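PDB 2X7I: mevalonate kinase from Staphylococcus aureus, which probably catalyses the ATP-dependent phosphorylation of mevalonate to phosphomevalonate, as expected of a mevalonate kinase of the GHMP kinase family. Local coordinates for residues L17-I30 with V207-I221. Sequence-based numbering, arbitrary orientation.
Sequences LIGEHAVTFGEPAI and VKHIGKLVLRASDVI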
ATOM      1  N   LEU A  17      -1.476  -6.532   5.998  1.00 47.60           N
ATOM      2  CA  LEU A  17      -0.943  -6.780   7.333  1.00 48.53           C
ATOM      3  C   LEU A  17      -0.461  -8.219   7.465  1.00 48.72           C
ATOM      4  O   LEU A  17       0.627  -8.474   7.982  1.00 49.18           O
ATOM      5  CB  LEU A  17      -2.009  -6.516   8.388  1.00 48.87           C
ATOM      6  CG  LEU A  17      -2.358  -5.055   8.683  1.00 49.76           C
ATOM      7  CD1 LEU A  17      -3.352  -5.029   9.834  1.00 50.24           C
ATOM      8  CD2 LEU A  17      -1.135  -4.227   9.024  1.00 49.36           C
ATOM      9  N   ILE A  18      -1.295  -9.148   6.998  1.00 48.30           N
ATOM     10  CA  ILE A  18      -0.989 -10.576   7.002  1.00 48.68           C
ATOM     11  C   ILE A  18      -1.557 -11.128   5.713  1.00 48.00           C
ATOM     12  O   ILE A  18      -2.678 -10.780   5.330  1.00 47.00           O
ATOM     13  CB  ILE A  18      -1.668 -11.319   8.157  1.00 49.23           C
ATOM     14  CG1 ILE A  18      -1.453 -10.608   9.482  1.00 51.90           C
ATOM     15  CG2 ILE A  18      -1.152 -12.747   8.271  1.00 49.24           C
ATOM     16  CD1 ILE A  18      -2.572 -10.878  10.480  1.00 54.26           C
ATOM     17  N   GLY A  19      -0.788 -11.988   5.054  1.00 48.37           N
ATOM     18  CA  GLY A  19      -1.192 -12.569   3.782  1.00 48.28           C
ATOM     19  C   GLY A  19      -0.122 -12.372   2.734  1.00 48.54           C
ATOM     20  O   GLY A  19       0.798 -11.575   2.922  1.00 48.86           O
ATOM     21  N   GLU A  20      -0.244 -13.101   1.631  1.00 48.46           N
ATOM     22  CA  GLU A  20       0.748 -13.054   0.569  1.00 49.05           C
ATOM     23  C   GLU A  20       0.664 -11.794  -0.284  1.00 48.09           C
ATOM     24  O   GLU A  20      -0.320 -11.067  -0.270  1.00 46.92           O
ATOM     25  CB  GLU A  20       0.686 -14.319  -0.315  1.00 49.77           C
ATOM     26  CG  GLU A  20      -0.563 -14.477  -1.186  1.00 50.94           C
ATOM     27  CD  GLU A  20      -0.791 -15.933  -1.625  1.00 53.51           C
ATOM     28  OE1 GLU A  20      -0.103 -16.399  -2.566  1.00 55.02           O
ATOM     29  OE2 GLU A  20      -1.648 -16.608  -1.007  1.00 53.74           O
ATOM     30  N   HIS A  21       1.748 -11.553  -1.006  1.00 48.76           N
ATOM     31  CA  HIS A  21       1.842 -10.473  -1.968  1.00 48.35           C
ATOM     32  C   HIS A  21       0.860 -10.678  -3.125  1.00 47.95           C
ATOM     33  O   HIS A  21       0.655 -11.792  -3.582  1.00 47.92           O
ATOM     34  CB  HIS A  21       3.289 -10.417  -2.492  1.00 48.85           C
ATOM     35  CG  HIS A  21       3.488  -9.470  -3.630  1.00 48.19           C
ATOM     36  ND1 HIS A  21       3.588  -9.894  -4.939  1.00 49.73           N
ATOM     37  CD2 HIS A  21       3.628  -8.124  -3.661  1.00 47.18           C
ATOM     38  CE1 HIS A  21       3.768  -8.850  -5.729  1.00 47.67           C
ATOM     39  NE2 HIS A  21       3.799  -7.763  -4.979  1.00 47.23           N
ATOM     40  N   ALA A  22       0.261  -9.586  -3.597  1.00 48.11           N
ATOM     41  CA  ALA A  22      -0.640  -9.613  -4.758  1.00 48.02           C
ATOM     42  C   ALA A  22      -1.722 -10.680  -4.590  1.00 48.03           C
ATOM     43  O   ALA A  22      -2.037 -11.438  -5.511  1.00 48.18           O
ATOM     44  CB  ALA A  22       0.154  -9.842  -6.048  1.00 48.32           C
ATOM     45  N   VAL A  23      -2.285 -10.723  -3.393  1.00 47.99           N
ATOM     46  CA  VAL A  23      -3.245 -11.752  -3.035  1.00 48.08           C
ATOM     47  C   VAL A  23      -4.462 -11.688  -3.947  1.00 47.96           C
ATOM     48  O   VAL A  23      -4.827 -10.625  -4.440  1.00 47.61           O
ATOM     49  CB  VAL A  23      -3.679 -11.629  -1.581  1.00 48.01           C
ATOM     50  CG1 VAL A  23      -4.378 -10.287  -1.332  1.00 46.46           C
ATOM     51  CG2 VAL A  23      -4.570 -12.787  -1.212  1.00 49.50           C
ATOM     52  N   THR A  24      -5.057 -12.847  -4.192  1.00 48.55           N
ATOM     53  CA  THR A  24      -6.234 -12.950  -5.031  1.00 48.58           C
ATOM     54  C   THR A  24      -7.334 -13.585  -4.207  1.00 48.01           C
ATOM     55  O   THR A  24      -7.059 -14.282  -3.208  1.00 48.30           O
ATOM     56  CB  THR A  24      -5.945 -13.799  -6.277  1.00 49.72           C
ATOM     57  OG1 THR A  24      -6.924 -13.509  -7.283  1.00 52.35           O
ATOM     58  CG2 THR A  24      -5.966 -15.281  -5.942  1.00 49.90           C
ATOM     59  N   PHE A  25      -8.579 -13.348  -4.601  1.00 46.95           N
ATOM     60  CA  PHE A  25      -9.696 -13.964  -3.907  1.00 46.56           C
ATOM     61  C   PHE A  25      -9.499 -15.471  -3.828  1.00 47.19           C
ATOM     62  O   PHE A  25      -9.095 -16.115  -4.798  1.00 46.56           O
ATOM     63  CB  PHE A  25     -11.022 -13.666  -4.592  1.00 46.80           C
ATOM     64  CG  PHE A  25     -12.165 -14.439  -4.022  1.00 46.78           C
ATOM     65  CD1 PHE A  25     -12.679 -14.110  -2.784  1.00 45.93           C
ATOM     66  CD2 PHE A  25     -12.705 -15.521  -4.708  1.00 47.75           C
ATOM     67  CE1 PHE A  25     -13.722 -14.834  -2.242  1.00 47.11           C
ATOM     68  CE2 PHE A  25     -13.753 -16.242  -4.179  1.00 47.93           C
ATOM     69  CZ  PHE A  25     -14.263 -15.901  -2.944  1.00 47.87           C
ATOM     70  N   GLY A  26      -9.814 -16.024  -2.662  1.00 47.87           N
ATOM     71  CA  GLY A  26      -9.608 -17.444  -2.403  1.00 48.97           C
ATOM     72  C   GLY A  26      -8.420 -17.703  -1.507  1.00 48.85           C
ATOM     73  O   GLY A  26      -8.331 -18.754  -0.914  1.00 50.56           O
ATOM     74  N   GLU A  27      -7.517 -16.737  -1.402  1.00 48.45           N
ATOM     75  CA  GLU A  27      -6.319 -16.840  -0.578  1.00 48.48           C
ATOM     76  C   GLU A  27      -6.488 -15.925   0.650  1.00 47.95           C
ATOM     77  O   GLU A  27      -7.057 -14.839   0.525  1.00 48.12           O
ATOM     78  CB  GLU A  27      -5.102 -16.402  -1.395  1.00 47.98           C
ATOM     79  CG  GLU A  27      -4.891 -17.198  -2.700  1.00 48.75           C
ATOM     80  CD  GLU A  27      -3.828 -16.604  -3.625  1.00 48.29           C
ATOM     81  OE1 GLU A  27      -3.588 -15.388  -3.584  1.00 48.45           O
ATOM     82  OE2 GLU A  27      -3.245 -17.352  -4.423  1.00 50.59           O
ATOM     83  N   PRO A  28      -5.988 -16.340   1.829  1.00 47.74           N
ATOM     84  CA  PRO A  28      -6.177 -15.506   3.026  1.00 47.27           C
ATOM     85  C   PRO A  28      -5.330 -14.227   3.081  1.00 46.54           C
ATOM     86  O   PRO A  28      -4.147 -14.237   2.735  1.00 46.39           O
ATOM     87  CB  PRO A  28      -5.787 -16.440   4.180  1.00 47.93           C
ATOM     88  CG  PRO A  28      -5.648 -17.775   3.590  1.00 48.77           C
ATOM     89  CD  PRO A  28      -5.288 -17.588   2.161  1.00 48.49           C
ATOM     90  N   ALA A  29      -5.951 -13.141   3.531  1.00 46.28           N
ATOM     91  CA  ALA A  29      -5.276 -11.863   3.669  1.00 46.08           C
ATOM     92  C   ALA A  29      -6.088 -10.870   4.514  1.00 46.36           C
ATOM     93  O   ALA A  29      -7.315 -10.940   4.574  1.00 46.59           O
ATOM     94  CB  ALA A  29      -4.996 -11.266   2.283  1.00 45.57           C
ATOM     95  N   ILE A  30      -5.382  -9.945   5.161  1.00 46.42           N
ATOM     96  CA  ILE A  30      -6.003  -8.768   5.739  1.00 46.55           C
ATOM     97  C   ILE A  30      -5.306  -7.508   5.223  1.00 46.10           C
ATOM     98  O   ILE A  30      -4.150  -7.246   5.552  1.00 46.18           O
ATOM     99  CB  ILE A  30      -5.971  -8.800   7.276  1.00 47.21           C
ATOM    100  CG1 ILE A  30      -6.835  -9.962   7.781  1.00 47.60           C
ATOM    101  CG2 ILE A  30      -6.440  -7.453   7.838  1.00 47.93           C
ATOM    102  CD1 ILE A  30      -7.575  -9.688   9.062  1.00 49.66           C
ATOM    103  N   VAL A 207       2.443 -20.688   4.470  1.00 55.41           N
ATOM    104  CA  VAL A 207       1.263 -20.089   3.858  1.00 55.38           C
ATOM    105  C   VAL A 207       0.008 -20.764   4.385  1.00 55.52           C
ATOM    106  O   VAL A 207      -1.018 -20.116   4.558  1.00 54.42           O
ATOM    107  CB  VAL A 207       1.280 -20.202   2.306  1.00 57.41           C
ATOM    108  CG1 VAL A 207       0.142 -19.385   1.712  1.00 56.39           C
ATOM    109  CG2 VAL A 207       2.611 -19.723   1.744  1.00 58.45           C
ATOM    110  N   LYS A 208       0.093 -22.069   4.624  1.00 57.88           N
ATOM    111  CA  LYS A 208      -0.972 -22.799   5.302  1.00 59.08           C
ATOM    112  C   LYS A 208      -1.201 -22.200   6.693  1.00 57.51           C
ATOM    113  O   LYS A 208      -2.340 -21.918   7.071  1.00 57.52           O
ATOM    114  CB  LYS A 208      -0.635 -24.292   5.388  1.00 61.75           C
ATOM    115  CG  LYS A 208      -1.612 -25.117   6.227  1.00 64.13           C
ATOM    116  CD  LYS A 208      -1.406 -26.616   6.029  1.00 67.68           C
ATOM    117  CE  LYS A 208      -2.522 -27.432   6.706  1.00 70.46           C
ATOM    118  NZ  LYS A 208      -2.417 -28.914   6.437  1.00 73.90           N
ATOM    119  N   HIS A 209      -0.117 -21.934   7.418  1.00 57.00           N
ATOM    120  CA  HIS A 209      -0.225 -21.410   8.787  1.00 56.20           C
ATOM    121  C   HIS A 209      -0.706 -19.963   8.863  1.00 54.63           C
ATOM    122  O   HIS A 209      -1.448 -19.618   9.779  1.00 54.26           O
ATOM    123  CB  HIS A 209       1.099 -21.554   9.550  1.00 56.35           C
ATOM    124  CG  HIS A 209       1.596 -22.960   9.636  1.00 58.11           C
ATOM    125  ND1 HIS A 209       2.935 -23.270   9.703  1.00 59.69           N
ATOM    126  CD2 HIS A 209       0.935 -24.143   9.621  1.00 60.15           C
ATOM    127  CE1 HIS A 209       3.079 -24.584   9.741  1.00 61.60           C
ATOM    128  NE2 HIS A 209       1.880 -25.138   9.693  1.00 61.66           N
ATOM    129  N   ILE A 210      -0.305 -19.102   7.928  1.00 54.40           N
ATOM    130  CA  ILE A 210      -0.761 -17.713   8.024  1.00 53.43           C
ATOM    131  C   ILE A 210      -2.283 -17.660   7.780  1.00 53.74           C
ATOM    132  O   ILE A 210      -2.968 -16.777   8.280  1.00 53.18           O
ATOM    133  CB  ILE A 210       0.044 -16.706   7.128  1.00 53.36           C
ATOM    134  CG1 ILE A 210      -0.403 -16.750   5.678  1.00 53.98           C
ATOM    135  CG2 ILE A 210       1.550 -16.908   7.244  1.00 53.86           C
ATOM    136  CD1 ILE A 210      -1.492 -15.773   5.395  1.00 52.72           C
ATOM    137  N   GLY A 211      -2.800 -18.635   7.037  1.00 55.22           N
ATOM    138  CA  GLY A 211      -4.232 -18.824   6.883  1.00 55.89           C
ATOM    139  C   GLY A 211      -4.974 -18.795   8.203  1.00 56.10           C
ATOM    140  O   GLY A 211      -5.893 -17.988   8.372  1.00 56.24           O
ATOM    141  N   LYS A 212      -4.586 -19.657   9.147  1.00 56.54           N
ATOM    142  CA  LYS A 212      -5.187 -19.611  10.490  1.00 57.12           C
ATOM    143  C   LYS A 212      -4.890 -18.298  11.229  1.00 54.79           C
ATOM    144  O   LYS A 212      -5.741 -17.805  11.954  1.00 55.08           O
ATOM    145  CB  LYS A 212      -4.830 -20.839  11.369  1.00 59.28           C
ATOM    146  CG  LYS A 212      -3.372 -21.301  11.376  1.00 61.06           C
ATOM    147  CD  LYS A 212      -3.192 -22.558  12.248  1.00 65.58           C
ATOM    148  CE  LYS A 212      -2.141 -23.518  11.688  1.00 67.25           C
ATOM    149  NZ  LYS A 212      -2.637 -24.314  10.516  1.00 68.44           N
ATOM    150  N   LEU A 213      -3.702 -17.726  11.034  1.00 52.78           N
ATOM    151  CA  LEU A 213      -3.367 -16.438  11.658  1.00 51.14           C
ATOM    152  C   LEU A 213      -4.184 -15.260  11.108  1.00 50.28           C
ATOM    153  O   LEU A 213      -4.450 -14.312  11.839  1.00 50.19           O
ATOM    154  CB  LEU A 213      -1.873 -16.142  11.536  1.00 50.16           C
ATOM    155  CG  LEU A 213      -0.959 -17.080  12.333  1.00 50.63           C
ATOM    156  CD1 LEU A 213       0.499 -16.885  11.924  1.00 48.96           C
ATOM    157  CD2 LEU A 213      -1.136 -16.865  13.831  1.00 48.27           C
ATOM    158  N   VAL A 214      -4.558 -15.315   9.829  1.00 49.88           N
ATOM    159  CA  VAL A 214      -5.461 -14.323   9.235  1.00 49.80           C
ATOM    160  C   VAL A 214      -6.871 -14.440   9.838  1.00 51.51           C
ATOM    161  O   VAL A 214      -7.567 -13.434   9.989  1.00 51.96           O
ATOM    162  CB  VAL A 214      -5.543 -14.461   7.683  1.00 49.81           C
ATOM    163  CG1 VAL A 214      -6.656 -13.589   7.112  1.00 50.14           C
ATOM    164  CG2 VAL A 214      -4.209 -14.114   7.038  1.00 48.46           C
ATOM    165  N   LEU A 215      -7.283 -15.658  10.185  1.00 52.99           N
ATOM    166  CA  LEU A 215      -8.596 -15.888  10.785  1.00 55.27           C
ATOM    167  C   LEU A 215      -8.664 -15.274  12.186  1.00 56.07           C
ATOM    168  O   LEU A 215      -9.638 -14.608  12.532  1.00 57.08           O
ATOM    169  CB  LEU A 215      -8.922 -17.385  10.838  1.00 56.81           C
ATOM    170  CG  LEU A 215     -10.282 -17.784  11.419  1.00 59.66           C
ATOM    171  CD1 LEU A 215     -11.417 -16.981  10.777  1.00 59.90           C
ATOM    172  CD2 LEU A 215     -10.519 -19.292  11.277  1.00 60.48           C
ATOM    173  N   ARG A 216      -7.623 -15.487  12.983  1.00 55.68           N
ATOM    174  CA  ARG A 216      -7.546 -14.854  14.296  1.00 56.56           C
ATOM    175  C   ARG A 216      -7.411 -13.329  14.197  1.00 54.83           C
ATOM    176  O   ARG A 216      -7.925 -12.609  15.042  1.00 56.08           O
ATOM    177  CB  ARG A 216      -6.374 -15.408  15.090  1.00 56.73           C
ATOM    178  CG  ARG A 216      -6.484 -16.888  15.426  1.00 60.94           C
ATOM    179  CD  ARG A 216      -5.139 -17.423  15.932  1.00 63.60           C
ATOM    180  NE  ARG A 216      -4.550 -16.570  16.979  1.00 64.64           N
ATOM    181  CZ  ARG A 216      -3.338 -16.760  17.505  1.00 66.03           C
ATOM    182  NH1 ARG A 216      -2.576 -17.774  17.101  1.00 66.91           N
ATOM    183  NH2 ARG A 216      -2.889 -15.938  18.451  1.00 66.44           N
ATOM    184  N   ALA A 217      -6.705 -12.851  13.178  1.00 52.48           N
ATOM    185  CA  ALA A 217      -6.518 -11.408  12.954  1.00 51.28           C
ATOM    186  C   ALA A 217      -7.820 -10.670  12.644  1.00 51.81           C
ATOM    187  O   ALA A 217      -7.977  -9.515  13.010  1.00 52.65           O
ATOM    188  CB  ALA A 217      -5.522 -11.184  11.832  1.00 49.52           C
ATOM    189  N   SER A 218      -8.740 -11.333  11.959  1.00 52.46           N
ATOM    190  CA  SER A 218     -10.020 -10.737  11.618  1.00 53.69           C
ATOM    191  C   SER A 218     -10.822 -10.424  12.869  1.00 55.56           C
ATOM    192  O   SER A 218     -11.338  -9.326  13.002  1.00 55.94           O
ATOM    193  CB  SER A 218     -10.823 -11.649  10.678  1.00 54.53           C
ATOM    194  OG  SER A 218     -11.083 -12.915  11.259  1.00 54.74           O
ATOM    195  N   ASP A 219     -10.909 -11.385  13.784  1.00 57.12           N
ATOM    196  CA  ASP A 219     -11.611 -11.176  15.056  1.00 60.24           C
ATOM    197  C   ASP A 219     -10.897 -10.146  15.933  1.00 59.42           C
ATOM    198  O   ASP A 219     -11.524  -9.236  16.476  1.00 60.89           O
ATOM    199  CB  ASP A 219     -11.769 -12.500  15.812  1.00 62.26           C
ATOM    200  CG  ASP A 219     -12.923 -13.336  15.286  1.00 66.11           C
ATOM    201  OD1 ASP A 219     -12.655 -14.348  14.594  1.00 67.58           O
ATOM    202  OD2 ASP A 219     -14.095 -12.971  15.560  1.00 69.68           O
ATOM    203  N   VAL A 220      -9.584 -10.301  16.053  1.00 57.27           N
ATOM    204  CA  VAL A 220      -8.739  -9.355  16.781  1.00 57.14           C
ATOM    205  C   VAL A 220      -8.948  -7.906  16.318  1.00 57.20           C
ATOM    206  O   VAL A 220      -8.990  -6.997  17.130  1.00 58.20           O
ATOM    207  CB  VAL A 220      -7.246  -9.759  16.642  1.00 55.03           C
ATOM    208  CG1 VAL A 220      -6.320  -8.556  16.750  1.00 53.46           C
ATOM    209  CG2 VAL A 220      -6.902 -10.836  17.675  1.00 55.99           C
ATOM    210  N   ILE A 221      -9.087  -7.707  15.011  1.00 56.48           N
ATOM    211  CA  ILE A 221      -9.313  -6.372  14.447  1.00 57.08           C
ATOM    212  C   ILE A 221     -10.741  -5.893  14.692  1.00 59.62           C
ATOM    213  O   ILE A 221     -10.959  -4.738  15.045  1.00 60.67           O
ATOM    214  CB  ILE A 221      -8.961  -6.355  12.928  1.00 55.70           C
ATOM    215  CG1 ILE A 221      -7.452  -6.179  12.760  1.00 54.53           C
ATOM    216  CG2 ILE A 221      -9.710  -5.250  12.192  1.00 57.13           C
ATOM    217  CD1 ILE A 221      -6.873  -6.917  11.589  1.00 54.99           C
TER
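Val214 of the helix projects between Ile18 and Ile30, whose backbones are paired by the hydrogen bonds Leu17 N to Ile30 O and Ile30 N to Ile18 O. Its CB lies 4.0 Å from Pro28 CB. There the side chain forks. CG1, turned anti to the backbone N (chi1 170°), meets Ile30 CG1 at 3.7 Å and also Ala29 N. CG2 turns to the corner residue and touches Ile18 CG2 at 3.6 Å. The valine and each of these two isoleucines lie alongside, pointing opposite ways.

Nearly one turn on, Ala217 CB receives the ends of Ile18 and Ile30. Ile18 CD1 is pressed tightly against it at 3.3 Å, and Ile30 CD1 sits 3.8 Å away. Ile30 and Ile221 reach toward each other tip to tip, and both Ile30 CG2 and CD1 lie near Ile221 CD1. Toward the start of the helix, Ile210 CD1 rests on Gly19 CA at 3.6 Å. Pro28 CG packs on Gly211 CA.

No hydrogen bond crosses this largely buried, apolar contact. It joins helix 203-222 to the corner after strand 6-16 and to the start of strand 29-45. Val214 also touches Trp158 and Gln160 of strand 157-160, and Ile18 also reaches Ile232 of helix 226-243.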